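Local atomic coordinates of putative enoyl-CoA hydratase/isomerase (Mycobacterium abscessus, PDB entry 4MI2), a protein that probably catalyses the isomerisation of ring-epoxidised phenylacetyl-CoA (2-(1,2-epoxy-1,2-dihydrophenyl)acetyl-CoA) in phenylacetate degradation, as a trimeric member of the crotonase family. Residues B[39-44]-B[97-102]; B[72-77]-B[84-89]. All blocks are in the same frame, centred on the assembly; numbering follows the deposited sequence. Where two conformers were deposited one is given.

Interaction 1 (B[39-44]-B[97-102]); sequences ELLQAL and LEALDA
L44 and L41 of helix 34-49 pack on A99 and L100 of helix 87-102 in a buried, almost wholly apolar helix-helix contact beside the six-stranded sheet of the crotonase core. The short axes of 39-44 and 97-102 run nearly parallel, crossing at 19° with a closest approach of 9.0 Å. The A99 methyl points at the other helix and is met by two leucines at once. L44 CB lies 3.8 Å from A99 CB, and the L41 branch CD1 reaches the same A99 CB, also at 3.8 Å. L41 gets there because CG stands anti to its backbone N (chi1 176°), which carries the branch across to A99 and onto P95 and V96 of the same helix. One residue further along, L44 also meets L100: the two side chains approach at a slant, with L44 CD2 4.1 Å from L100 CD1, a looser touch than those on A99. I21 of strand 18-23 also packs on L44, while L122 of helix 118-124 meets L100, tying the pair to the sheet and to a third helix. One water bridges the backbones, donating to L44 O at 2.8 Å and to A99 O at 2.7 Å. Cohesion therefore comes from methyl packing that carries little directional preference, and the single bridging water gives two main-chain carbonyls a shared donor where the helices do not bond directly.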
ATOM      1  N   GLU B  39      31.045   5.856  11.455  1.00 23.16           N
ATOM      2  CA  GLU B  39      31.643   4.712  10.775  1.00 23.12           C
ATOM      3  C   GLU B  39      30.610   3.998   9.891  1.00 22.05           C
ATOM      4  O   GLU B  39      30.944   3.490   8.818  1.00 21.75           O
ATOM      5  CB  GLU B  39      32.283   3.748  11.783  1.00 23.90           C
ATOM      6  CG  GLU B  39      33.540   4.293  12.465  1.00 24.80           C
ATOM      7  CD  GLU B  39      34.229   3.278  13.376  1.00 25.75           C
ATOM      8  OE1 GLU B  39      33.777   2.115  13.469  1.00 26.35           O
ATOM      9  OE2 GLU B  39      35.244   3.637  14.014  1.00 26.74           O
ATOM     10  N   LEU B  40      29.354   3.980  10.331  1.00 21.01           N
ATOM     11  CA  LEU B  40      28.276   3.401   9.527  1.00 20.22           C
ATOM     12  C   LEU B  40      28.095   4.180   8.218  1.00 19.63           C
ATOM     13  O   LEU B  40      27.975   3.569   7.152  1.00 19.32           O
ATOM     14  CB  LEU B  40      26.962   3.352  10.317  1.00 19.97           C
ATOM     15  CG  LEU B  40      25.751   2.745   9.599  1.00 19.65           C
ATOM     16  CD1 LEU B  40      26.075   1.357   9.065  1.00 19.75           C
ATOM     17  CD2 LEU B  40      24.544   2.694  10.529  1.00 19.43           C
ATOM     18  N   LEU B  41      28.093   5.515   8.309  1.00 19.13           N
ATOM     19  CA  LEU B  41      28.024   6.382   7.131  1.00 19.01           C
ATOM     20  C   LEU B  41      29.158   6.106   6.135  1.00 19.30           C
ATOM     21  O   LEU B  41      28.904   5.950   4.939  1.00 19.30           O
ATOM     22  CB  LEU B  41      28.033   7.859   7.527  1.00 19.06           C
ATOM     23  CG  LEU B  41      28.057   8.890   6.384  1.00 19.23           C
ATOM     24  CD1 LEU B  41      26.811   8.746   5.521  1.00 18.94           C
ATOM     25  CD2 LEU B  41      28.170  10.315   6.924  1.00 19.39           C
ATOM     26  N   GLN B  42      30.392   6.054   6.629  1.00 19.55           N
ATOM     27  CA  GLN B  42      31.555   5.766   5.787  1.00 19.89           C
ATOM     28  C   GLN B  42      31.468   4.386   5.112  1.00 19.72           C
ATOM     29  O   GLN B  42      31.831   4.237   3.944  0.50 19.97           O
ATOM     30  CB  GLN B  42      32.844   5.867   6.612  0.50 20.30           C
ATOM     31  N   ALA B  43      30.984   3.383   5.841  1.00 19.37           N
ATOM     32  CA  ALA B  43      30.810   2.046   5.272  1.00 19.22           C
ATOM     33  C   ALA B  43      29.753   2.045   4.154  1.00 19.06           C
ATOM     34  O   ALA B  43      29.983   1.462   3.083  1.00 19.15           O
ATOM     35  CB  ALA B  43      30.452   1.032   6.349  1.00 18.98           C
ATOM     36  N   LEU B  44      28.614   2.694   4.390  1.00 18.76           N
ATOM     37  CA  LEU B  44      27.564   2.797   3.364  1.00 18.77           C
ATOM     38  C   LEU B  44      28.020   3.604   2.136  1.00 19.15           C
ATOM     39  O   LEU B  44      27.735   3.229   0.992  1.00 19.18           O
ATOM     40  CB  LEU B  44      26.281   3.410   3.947  1.00 18.51           C
ATOM     41  CG  LEU B  44      25.559   2.571   5.005  1.00 18.26           C
ATOM     42  CD1 LEU B  44      24.604   3.430   5.822  1.00 18.03           C
ATOM     43  CD2 LEU B  44      24.817   1.395   4.375  1.00 18.13           C
ATOM     44  N   LEU B  97      20.768   7.368   6.158  1.00 17.21           N
ATOM     45  CA  LEU B  97      19.617   6.887   5.405  1.00 17.27           C
ATOM     46  C   LEU B  97      19.726   7.216   3.919  1.00 17.83           C
ATOM     47  O   LEU B  97      19.388   6.383   3.077  1.00 17.66           O
ATOM     48  CB  LEU B  97      18.309   7.414   5.987  1.00 17.12           C
ATOM     49  CG  LEU B  97      17.657   6.584   7.109  1.00 16.90           C
ATOM     50  CD1 LEU B  97      17.290   5.196   6.597  1.00 16.88           C
ATOM     51  CD2 LEU B  97      18.540   6.489   8.349  1.00 16.88           C
ATOM     52  N   GLU B  98      20.232   8.406   3.598  1.00 18.51           N
ATOM     53  CA  GLU B  98      20.467   8.778   2.208  1.00 19.32           C
ATOM     54  C   GLU B  98      21.546   7.900   1.587  1.00 18.92           C
ATOM     55  O   GLU B  98      21.406   7.471   0.445  1.00 18.77           O
ATOM     56  CB  GLU B  98      20.833  10.269   2.074  1.00 20.74           C
ATOM     57  CG  GLU B  98      19.782  11.175   2.687  1.00 21.79           C
ATOM     58  CD  GLU B  98      19.652  12.527   2.023  1.00 23.81           C
ATOM     59  OE1 GLU B  98      20.151  13.517   2.603  1.00 25.32           O
ATOM     60  OE2 GLU B  98      19.019  12.617   0.941  1.00 25.94           O
ATOM     61  N   ALA B  99      22.606   7.621   2.347  1.00 18.47           N
ATOM     62  CA  ALA B  99      23.700   6.792   1.855  1.00 18.35           C
ATOM     63  C   ALA B  99      23.217   5.367   1.592  1.00 17.96           C
ATOM     64  O   ALA B  99      23.589   4.753   0.597  1.00 18.07           O
ATOM     65  CB  ALA B  99      24.859   6.797   2.838  1.00 18.42           C
ATOM     66  N   LEU B 100      22.385   4.847   2.489  1.00 17.47           N
ATOM     67  CA  LEU B 100      21.763   3.546   2.285  1.00 17.18           C
ATOM     68  C   LEU B 100      20.884   3.588   1.027  1.00 17.13           C
ATOM     69  O   LEU B 100      21.008   2.744   0.140  1.00 17.22           O
ATOM     70  CB  LEU B 100      20.964   3.147   3.527  1.00 16.91           C
ATOM     71  CG  LEU B 100      20.187   1.828   3.540  1.00 16.82           C
ATOM     72  CD1 LEU B 100      21.027   0.634   3.109  1.00 16.93           C
ATOM     73  CD2 LEU B 100      19.607   1.586   4.929  1.00 16.59           C
ATOM     74  N   ASP B 101      20.048   4.607   0.918  1.00 17.03           N
ATOM     75  CA  ASP B 101      19.175   4.747  -0.239  1.00 17.27           C
ATOM     76  C   ASP B 101      19.950   4.841  -1.558  1.00 17.61           C
ATOM     77  O   ASP B 101      19.510   4.302  -2.570  1.00 17.66           O
ATOM     78  CB  ASP B 101      18.259   5.968  -0.064  1.00 17.32           C
ATOM     79  CG  ASP B 101      17.393   6.227  -1.283  1.00 17.50           C
ATOM     80  OD1 ASP B 101      16.397   5.495  -1.473  1.00 17.29           O
ATOM     81  OD2 ASP B 101      17.735   7.160  -2.046  1.00 17.83           O
ATOM     82  N   ALA B 102      21.111   5.495  -1.532  1.00 17.97           N
ATOM     83  CA  ALA B 102      21.941   5.695  -2.735  1.00 18.52           C
ATOM     84  C   ALA B 102      22.614   4.427  -3.272  1.00 18.71           C
ATOM     85  O   ALA B 102      23.102   4.429  -4.396  1.00 19.24           O
ATOM     86  CB  ALA B 102      22.997   6.771  -2.485  1.00 18.69           C
TER
HETATM   87  O   HOH W   1      26.067   4.877  -0.488  1.00 23.77           O

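Interaction 2 (B[72-77]-B[84-89]); sequences AEHVEA and HAMDTV
H74 and M86 form the closely packed part of this contact, where helix 71-80 meets the turn leading into helix 87-102. M86 SD sits at the edge of the H74 ring, near its plane: it is 3.6 Å from H74 CE1 and 4.7 Å from the ring centroid, 73° off the normal, a Met-aromatic contact. The M86 chain bends at both chi2 (-56°) and chi3 (-80°), which folds its sulfur back to the imidazole. A water in the ring plane lies 2.7 Å from H74 ND1 and donates to A85 O at 3.0 Å, linking ring to turn. H74 NE2 is hydrogen-bonded to H249 NE2 of the second subunit, so both ring nitrogens have partners that restrict its rotation.

The alanine pair is spaced more widely. Partly exposed A77 and buried A85 point their methyls at each other, yet A77 CB and A85 CB remain 4.4 Å apart; the nearest approach, A85 CB to A77 C, is 4.1 Å. H84 to D87 make a type I beta turn, closed by D87 N to H84 O at 3.1 Å. The arrangement joins two successive helices of the crotonase fold through a short linker ending in that turn, here built into the interface between subunits of the trimer.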
ATOM      1  N   ALA B  72      23.165   7.036  26.751  1.00 24.17           N
ATOM      2  CA  ALA B  72      24.079   7.867  27.535  1.00 24.96           C
ATOM      3  C   ALA B  72      24.455   9.146  26.795  1.00 25.22           C
ATOM      4  O   ALA B  72      24.475  10.230  27.390  1.00 25.32           O
ATOM      5  CB  ALA B  72      25.329   7.088  27.926  1.00 25.36           C
ATOM      6  N   GLU B  73      24.736   9.026  25.499  1.00 25.30           N
ATOM      7  CA  GLU B  73      25.104  10.197  24.706  1.00 25.65           C
ATOM      8  C   GLU B  73      23.896  11.105  24.535  1.00 25.27           C
ATOM      9  O   GLU B  73      24.014  12.328  24.499  1.00 25.69           O
ATOM     10  CB  GLU B  73      25.641   9.781  23.339  1.00 26.12           C
ATOM     11  CG  GLU B  73      27.044  10.284  23.078  1.00 27.05           C
ATOM     12  CD  GLU B  73      27.775   9.475  22.027  1.00 26.98           C
ATOM     13  OE1 GLU B  73      27.282   9.419  20.884  1.00 26.24           O
ATOM     14  OE2 GLU B  73      28.848   8.916  22.349  1.00 27.55           O
ATOM     15  N   HIS B  74      22.725  10.502  24.427  1.00 24.70           N
ATOM     16  CA  HIS B  74      21.512  11.277  24.312  1.00 24.55           C
ATOM     17  C   HIS B  74      21.197  12.045  25.604  1.00 24.74           C
ATOM     18  O   HIS B  74      20.824  13.214  25.556  1.00 23.96           O
ATOM     19  CB  HIS B  74      20.337  10.393  23.919  1.00 24.19           C
ATOM     20  CG  HIS B  74      19.055  11.141  23.844  1.00 24.14           C
ATOM     21  ND1 HIS B  74      18.779  12.040  22.839  1.00 24.02           N
ATOM     22  CD2 HIS B  74      18.001  11.177  24.688  1.00 24.26           C
ATOM     23  CE1 HIS B  74      17.593  12.581  23.056  1.00 24.02           C
ATOM     24  NE2 HIS B  74      17.105  12.076  24.174  1.00 24.09           N
ATOM     25  N   VAL B  75      21.340  11.385  26.748  1.00 25.51           N
ATOM     26  CA  VAL B  75      21.131  12.041  28.044  1.00 26.43           C
ATOM     27  C   VAL B  75      22.042  13.268  28.209  1.00 27.42           C
ATOM     28  O   VAL B  75      21.590  14.322  28.644  1.00 27.13           O
ATOM     29  CB  VAL B  75      21.333  11.046  29.212  1.00 26.75           C
ATOM     30  CG1 VAL B  75      21.507  11.764  30.547  1.00 27.10           C
ATOM     31  CG2 VAL B  75      20.165  10.070  29.284  1.00 26.59           C
ATOM     32  N   GLU B  76      23.311  13.119  27.839  1.00 28.93           N
ATOM     33  CA  GLU B  76      24.303  14.191  27.941  1.00 30.94           C
ATOM     34  C   GLU B  76      23.940  15.410  27.075  1.00 30.57           C
ATOM     35  O   GLU B  76      24.063  16.550  27.518  1.00 31.11           O
ATOM     36  CB  GLU B  76      25.684  13.645  27.550  1.00 32.82           C
ATOM     37  CG  GLU B  76      26.839  14.628  27.691  1.00 35.08           C
ATOM     38  CD  GLU B  76      28.143  14.085  27.109  1.00 37.24           C
ATOM     39  OE1 GLU B  76      28.140  13.575  25.960  1.00 38.36           O
ATOM     40  OE2 GLU B  76      29.184  14.171  27.797  1.00 39.08           O
ATOM     41  N   ALA B  77      23.504  15.165  25.843  1.00 29.78           N
ATOM     42  CA  ALA B  77      23.075  16.237  24.944  1.00 29.36           C
ATOM     43  C   ALA B  77      21.832  16.944  25.480  1.00 29.40           C
ATOM     44  O   ALA B  77      21.721  18.177  25.404  1.00 28.66           O
ATOM     45  CB  ALA B  77      22.785  15.677  23.557  1.00 28.65           C
ATOM     46  N   HIS B  84      18.632  21.664  21.314  1.00 23.36           N
ATOM     47  CA  HIS B  84      19.374  21.106  20.191  1.00 22.92           C
ATOM     48  C   HIS B  84      19.760  19.637  20.385  1.00 22.09           C
ATOM     49  O   HIS B  84      20.619  19.123  19.674  1.00 21.82           O
ATOM     50  CB  HIS B  84      20.606  21.968  19.934  1.00 23.62           C
ATOM     51  CG  HIS B  84      20.275  23.404  19.667  1.00 24.27           C
ATOM     52  ND1 HIS B  84      20.662  24.429  20.504  1.00 25.06           N
ATOM     53  CD2 HIS B  84      19.575  23.983  18.665  1.00 24.45           C
ATOM     54  CE1 HIS B  84      20.217  25.578  20.026  1.00 25.34           C
ATOM     55  NE2 HIS B  84      19.554  25.333  18.911  1.00 25.16           N
ATOM     56  N   ALA B  85      19.085  18.950  21.304  1.00 21.58           N
ATOM     57  CA  ALA B  85      19.451  17.568  21.643  1.00 21.41           C
ATOM     58  C   ALA B  85      19.276  16.584  20.487  1.00 21.04           C
ATOM     59  O   ALA B  85      19.886  15.517  20.499  1.00 21.01           O
ATOM     60  CB  ALA B  85      18.668  17.082  22.857  1.00 21.29           C
ATOM     61  N   MET B  86      18.448  16.933  19.500  1.00 20.73           N
ATOM     62  CA  MET B  86      18.213  16.059  18.358  1.00 20.37           C
ATOM     63  C   MET B  86      18.961  16.475  17.102  1.00 20.12           C
ATOM     64  O   MET B  86      18.645  15.982  16.025  1.00 19.92           O
ATOM     65  CB  MET B  86      16.711  15.934  18.074  1.00 20.39           C
ATOM     66  CG  MET B  86      15.914  15.346  19.229  1.00 20.52           C
ATOM     67  SD  MET B  86      16.496  13.724  19.782  1.00 21.18           S
ATOM     68  CE  MET B  86      15.762  12.632  18.567  1.00 20.75           C
ATOM     69  N   ASP B  87      19.967  17.343  17.243  1.00 20.12           N
ATOM     70  CA  ASP B  87      20.889  17.693  16.151  1.00 20.07           C
ATOM     71  C   ASP B  87      21.387  16.481  15.365  1.00 19.59           C
ATOM     72  O   ASP B  87      21.570  16.530  14.147  1.00 19.30           O
ATOM     73  CB  ASP B  87      22.134  18.388  16.720  1.00 20.76           C
ATOM     74  CG  ASP B  87      21.942  19.872  16.944  1.00 21.22           C
ATOM     75  OD1 ASP B  87      20.856  20.411  16.654  1.00 21.09           O
ATOM     76  OD2 ASP B  87      22.910  20.503  17.424  1.00 21.98           O
ATOM     77  N   THR B  88      21.643  15.405  16.094  1.00 19.23           N
ATOM     78  CA  THR B  88      22.166  14.177  15.522  1.00 18.96           C
ATOM     79  C   THR B  88      21.305  13.597  14.382  1.00 18.75           C
ATOM     80  O   THR B  88      21.841  12.943  13.482  1.00 18.54           O
ATOM     81  CB  THR B  88      22.394  13.120  16.623  1.00 18.69           C
ATOM     82  OG1 THR B  88      23.174  12.052  16.090  1.00 18.46           O
ATOM     83  CG2 THR B  88      21.073  12.589  17.181  1.00 18.32           C
ATOM     84  N   VAL B  89      19.996  13.846  14.405  1.00 18.71           N
ATOM     85  CA  VAL B  89      19.115  13.382  13.324  1.00 18.79           C
ATOM     86  C   VAL B  89      19.572  13.975  11.991  1.00 19.54           C
ATOM     87  O   VAL B  89      19.690  13.275  10.984  1.00 19.28           O
ATOM     88  CB  VAL B  89      17.620  13.731  13.575  1.00 18.52           C
ATOM     89  CG1 VAL B  89      16.754  13.227  12.429  1.00 18.30           C
ATOM     90  CG2 VAL B  89      17.134  13.123  14.888  1.00 18.40           C
TER
HETATM   91  O   HOH W   2      20.468  12.562  20.747  1.00 18.38           O

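Overall arrangement
Both contacts draw on helix 87-102, interaction 1 near its C-terminal end and interaction 2 at its start, and their centres are about 20 Å apart. Both segments of interaction 2 fall in the sequence between those of interaction 1. Both contacts are buried: the centre of interaction 1 is about 10 Å from the centre of the chain, deep in the subunit, and its touching atoms are leucine and alanine carbons; that of interaction 2 is about 24 Å from it, at the periphery, and adds a sulfur, an imidazole and a beta turn. Each has a water bridge, carbonyl to carbonyl in the first and ring nitrogen to carbonyl in the second. The second subunit packs against L97, E98 and D101 near interaction 1, but hydrogen-bonds H74, M86 N and D87 in interaction 2.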